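Local coordinates for group B streptococcal R4 surface protein (Streptococcus agalactiae, PDB 6S5X), which is a cell-wall-attached surface protein implicated in infection, represented here by its most N-terminal Rib domain, which has an immunoglobulin-like fold, at residues T41-E46 against V61-P66. Sequence-based numbering, arbitrary orientation.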
ATOM      1  N   THR A  41       3.836   6.996 -10.033  1.00  8.89           N
ATOM      2  CA  THR A  41       2.968   6.787  -8.879  1.00  7.48           C
ATOM      3  C   THR A  41       3.808   6.391  -7.669  1.00  9.46           C
ATOM      4  O   THR A  41       4.740   5.587  -7.788  1.00  7.72           O
ATOM      5  CB  THR A  41       1.948   5.675  -9.184  1.00  7.47           C
ATOM      6  OG1 THR A  41       1.143   6.023 -10.320  1.00  7.47           O
ATOM      7  CG2 THR A  41       1.065   5.455  -7.998  1.00  8.08           C
ATOM      8  N   THR A  42       3.475   6.949  -6.499  1.00  7.35           N
ATOM      9  CA  THR A  42       4.120   6.616  -5.234  1.00  7.40           C
ATOM     10  C   THR A  42       3.148   5.862  -4.339  1.00  9.06           C
ATOM     11  O   THR A  42       1.929   6.017  -4.442  1.00 10.54           O
ATOM     12  CB  THR A  42       4.607   7.867  -4.498  1.00 10.65           C
ATOM     13  OG1 THR A  42       3.482   8.642  -4.073  1.00 13.86           O
ATOM     14  CG2 THR A  42       5.500   8.688  -5.397  1.00  8.40           C
ATOM     15  N   VAL A  43       3.709   5.034  -3.460  1.00  7.27           N
ATOM     16  CA  VAL A  43       2.935   4.306  -2.473  1.00  7.13           C
ATOM     17  C   VAL A  43       3.601   4.490  -1.112  1.00 11.53           C
ATOM     18  O   VAL A  43       4.834   4.563  -1.008  1.00  8.96           O
ATOM     19  CB  VAL A  43       2.794   2.811  -2.827  1.00  8.52           C
ATOM     20  CG1 VAL A  43       2.036   2.627  -4.120  1.00 14.05           C
ATOM     21  CG2 VAL A  43       4.128   2.189  -2.932  1.00 11.90           C
ATOM     22  N   ALA A  44       2.781   4.652  -0.083  1.00  7.81           N
ATOM     23  CA  ALA A  44       3.283   4.809   1.267  1.00  9.61           C
ATOM     24  C   ALA A  44       2.266   4.261   2.238  1.00 11.58           C
ATOM     25  O   ALA A  44       1.059   4.325   1.993  1.00  8.20           O
ATOM     26  CB  ALA A  44       3.568   6.284   1.576  1.00 13.05           C
ATOM     27  N   PHE A  45       2.749   3.757   3.368  1.00  7.39           N
ATOM     28  CA  PHE A  45       1.808   3.439   4.432  1.00  7.36           C
ATOM     29  C   PHE A  45       1.258   4.732   5.023  1.00  7.74           C
ATOM     30  O   PHE A  45       1.971   5.720   5.162  1.00 11.18           O
ATOM     31  CB  PHE A  45       2.465   2.605   5.526  1.00  8.41           C
ATOM     32  CG  PHE A  45       2.700   1.186   5.131  1.00  7.52           C
ATOM     33  CD1 PHE A  45       1.651   0.354   4.821  1.00  7.79           C
ATOM     34  CD2 PHE A  45       3.981   0.700   5.055  1.00  8.83           C
ATOM     35  CE1 PHE A  45       1.862  -0.961   4.460  1.00 10.69           C
ATOM     36  CE2 PHE A  45       4.209  -0.623   4.710  1.00  9.70           C
ATOM     37  CZ  PHE A  45       3.146  -1.443   4.398  1.00  7.59           C
ATOM     38  N   GLU A  46      -0.034   4.743   5.344  1.00  7.19           N
ATOM     39  CA  GLU A  46      -0.589   5.947   5.950  1.00  9.67           C
ATOM     40  C   GLU A  46       0.081   6.220   7.287  1.00 16.20           C
ATOM     41  O   GLU A  46       0.321   7.374   7.665  1.00 11.90           O
ATOM     42  CB  GLU A  46      -2.094   5.811   6.115  1.00 11.17           C
ATOM     43  CG  GLU A  46      -2.739   7.102   6.582  1.00 20.60           C
ATOM     44  CD  GLU A  46      -4.250   7.009   6.672  1.00 57.82           C
ATOM     45  OE1 GLU A  46      -4.748   6.179   7.455  1.00 37.66           O
ATOM     46  OE2 GLU A  46      -4.936   7.769   5.954  1.00 58.23           O
ATOM     47  N   VAL A  61      -2.447   1.609   2.556  1.00 10.01           N
ATOM     48  CA  VAL A  61      -1.476   2.113   1.588  1.00  7.23           C
ATOM     49  C   VAL A  61      -2.129   3.271   0.834  1.00  7.01           C
ATOM     50  O   VAL A  61      -3.227   3.127   0.281  1.00  9.72           O
ATOM     51  CB  VAL A  61      -1.000   1.019   0.624  1.00  8.10           C
ATOM     52  CG1 VAL A  61      -0.042   1.588  -0.380  1.00  9.91           C
ATOM     53  CG2 VAL A  61      -0.342  -0.121   1.383  1.00 12.09           C
ATOM     54  N   VAL A  62      -1.469   4.418   0.860  1.00  6.96           N
ATOM     55  CA  VAL A  62      -1.874   5.591   0.098  1.00  7.22           C
ATOM     56  C   VAL A  62      -1.104   5.595  -1.216  1.00 13.02           C
ATOM     57  O   VAL A  62       0.132   5.591  -1.231  1.00  6.56           O
ATOM     58  CB  VAL A  62      -1.630   6.888   0.880  1.00 11.41           C
ATOM     59  CG1 VAL A  62      -2.082   8.067   0.048  1.00 11.65           C
ATOM     60  CG2 VAL A  62      -2.379   6.861   2.177  1.00 19.26           C
ATOM     61  N   VAL A  63      -1.845   5.584  -2.303  1.00  7.08           N
ATOM     62  CA  VAL A  63      -1.329   5.544  -3.665  1.00  8.20           C
ATOM     63  C   VAL A  63      -1.534   6.932  -4.244  1.00  7.43           C
ATOM     64  O   VAL A  63      -2.676   7.389  -4.370  1.00  7.61           O
ATOM     65  CB  VAL A  63      -2.057   4.487  -4.504  1.00  8.99           C
ATOM     66  CG1 VAL A  63      -1.504   4.432  -5.933  1.00 13.85           C
ATOM     67  CG2 VAL A  63      -2.001   3.142  -3.847  1.00 10.50           C
ATOM     68  N   THR A  64      -0.446   7.633  -4.548  1.00  6.35           N
ATOM     69  CA  THR A  64      -0.517   9.014  -5.017  1.00  7.93           C
ATOM     70  C   THR A  64      -0.073   9.069  -6.468  1.00  9.72           C
ATOM     71  O   THR A  64       1.074   8.757  -6.788  1.00  6.35           O
ATOM     72  CB  THR A  64       0.333   9.953  -4.161  1.00  7.89           C
ATOM     73  OG1 THR A  64      -0.084   9.866  -2.790  1.00  9.90           O
ATOM     74  CG2 THR A  64       0.129  11.398  -4.647  1.00 10.59           C
ATOM     75  N   TYR A  65      -0.968   9.468  -7.333  1.00  6.98           N
ATOM     76  CA  TYR A  65      -0.691   9.528  -8.758  1.00  6.95           C
ATOM     77  C   TYR A  65      -0.012  10.851  -9.123  1.00  7.03           C
ATOM     78  O   TYR A  65      -0.076  11.835  -8.375  1.00  7.20           O
ATOM     79  CB  TYR A  65      -2.001   9.365  -9.547  1.00  7.24           C
ATOM     80  CG  TYR A  65      -2.682   8.046  -9.265  1.00  7.37           C
ATOM     81  CD1 TYR A  65      -2.194   6.863  -9.810  1.00 11.51           C
ATOM     82  CD2 TYR A  65      -3.780   7.965  -8.417  1.00  7.68           C
ATOM     83  CE1 TYR A  65      -2.798   5.645  -9.521  1.00 12.03           C
ATOM     84  CE2 TYR A  65      -4.380   6.781  -8.138  1.00  9.22           C
ATOM     85  CZ  TYR A  65      -3.892   5.605  -8.687  1.00 10.10           C
ATOM     86  OH  TYR A  65      -4.510   4.410  -8.376  1.00 10.17           O
ATOM     87  N   PRO A  66       0.628  10.908 -10.297  1.00  8.39           N
ATOM     88  CA  PRO A  66       1.373  12.124 -10.679  1.00  9.37           C
ATOM     89  C   PRO A  66       0.522  13.368 -10.795  1.00 12.06           C
ATOM     90  O   PRO A  66       1.060  14.477 -10.670  1.00 12.42           O
ATOM     91  CB  PRO A  66       1.984  11.753 -12.048  1.00 11.73           C
ATOM     92  CG  PRO A  66       2.127  10.271 -11.996  1.00 11.77           C
ATOM     93  CD  PRO A  66       0.896   9.790 -11.217  1.00  7.09           C
TER
HETATM   94  O   HOH W   1       1.684   7.829  -1.887  1.00 12.95           O
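Val61 spreads its two methyl groups across two residues of the neighbouring strand: CG1 packs 3.9 Å from Val43 CB, while CG2 approaches the Phe45 ring obliquely, 3.9 Å from CE1. Trans chi1 (178°) sets CG1 opposite the backbone N and leaves CG2 on the Phe45 side. Next, Val62 pairs with Ala44 through two backbone hydrogen bonds; the small methyl of Ala44 and the branched Val62 suit this more open face. Val63 turns back to the apolar face, beside Val43, and its CG1 presses tightly on Thr41 CG2 at 3.5 Å. At the hydrogen-bonded pair Thr64–Thr42 the side chains run alongside, Thr42 OG1 lying 3.4 Å from Thr64 CB. Their hydroxyls stand 4.0 Å apart, OG1 to OG1, and share a water that also donates to Val62 O, giving that carbonyl a second partner besides Ala44 N. Beyond the strand, Tyr65 CD1 meets Thr41 OG1, which is hydrogen-bonded to Pro38 O; the tyrosine hydroxyl bonds Asp71, a sodium ligand. Beta-branched valine and threonine suit extended backbone, and because side chains alternate along each strand, the pairing within the hairpin of strands 42-45 and 55-64 has two unlike faces: Val43, Phe45, Val61 and Val63 make one apolar, whereas Thr42 and Thr64 hold a water on the other, beside Ala44 and Val62.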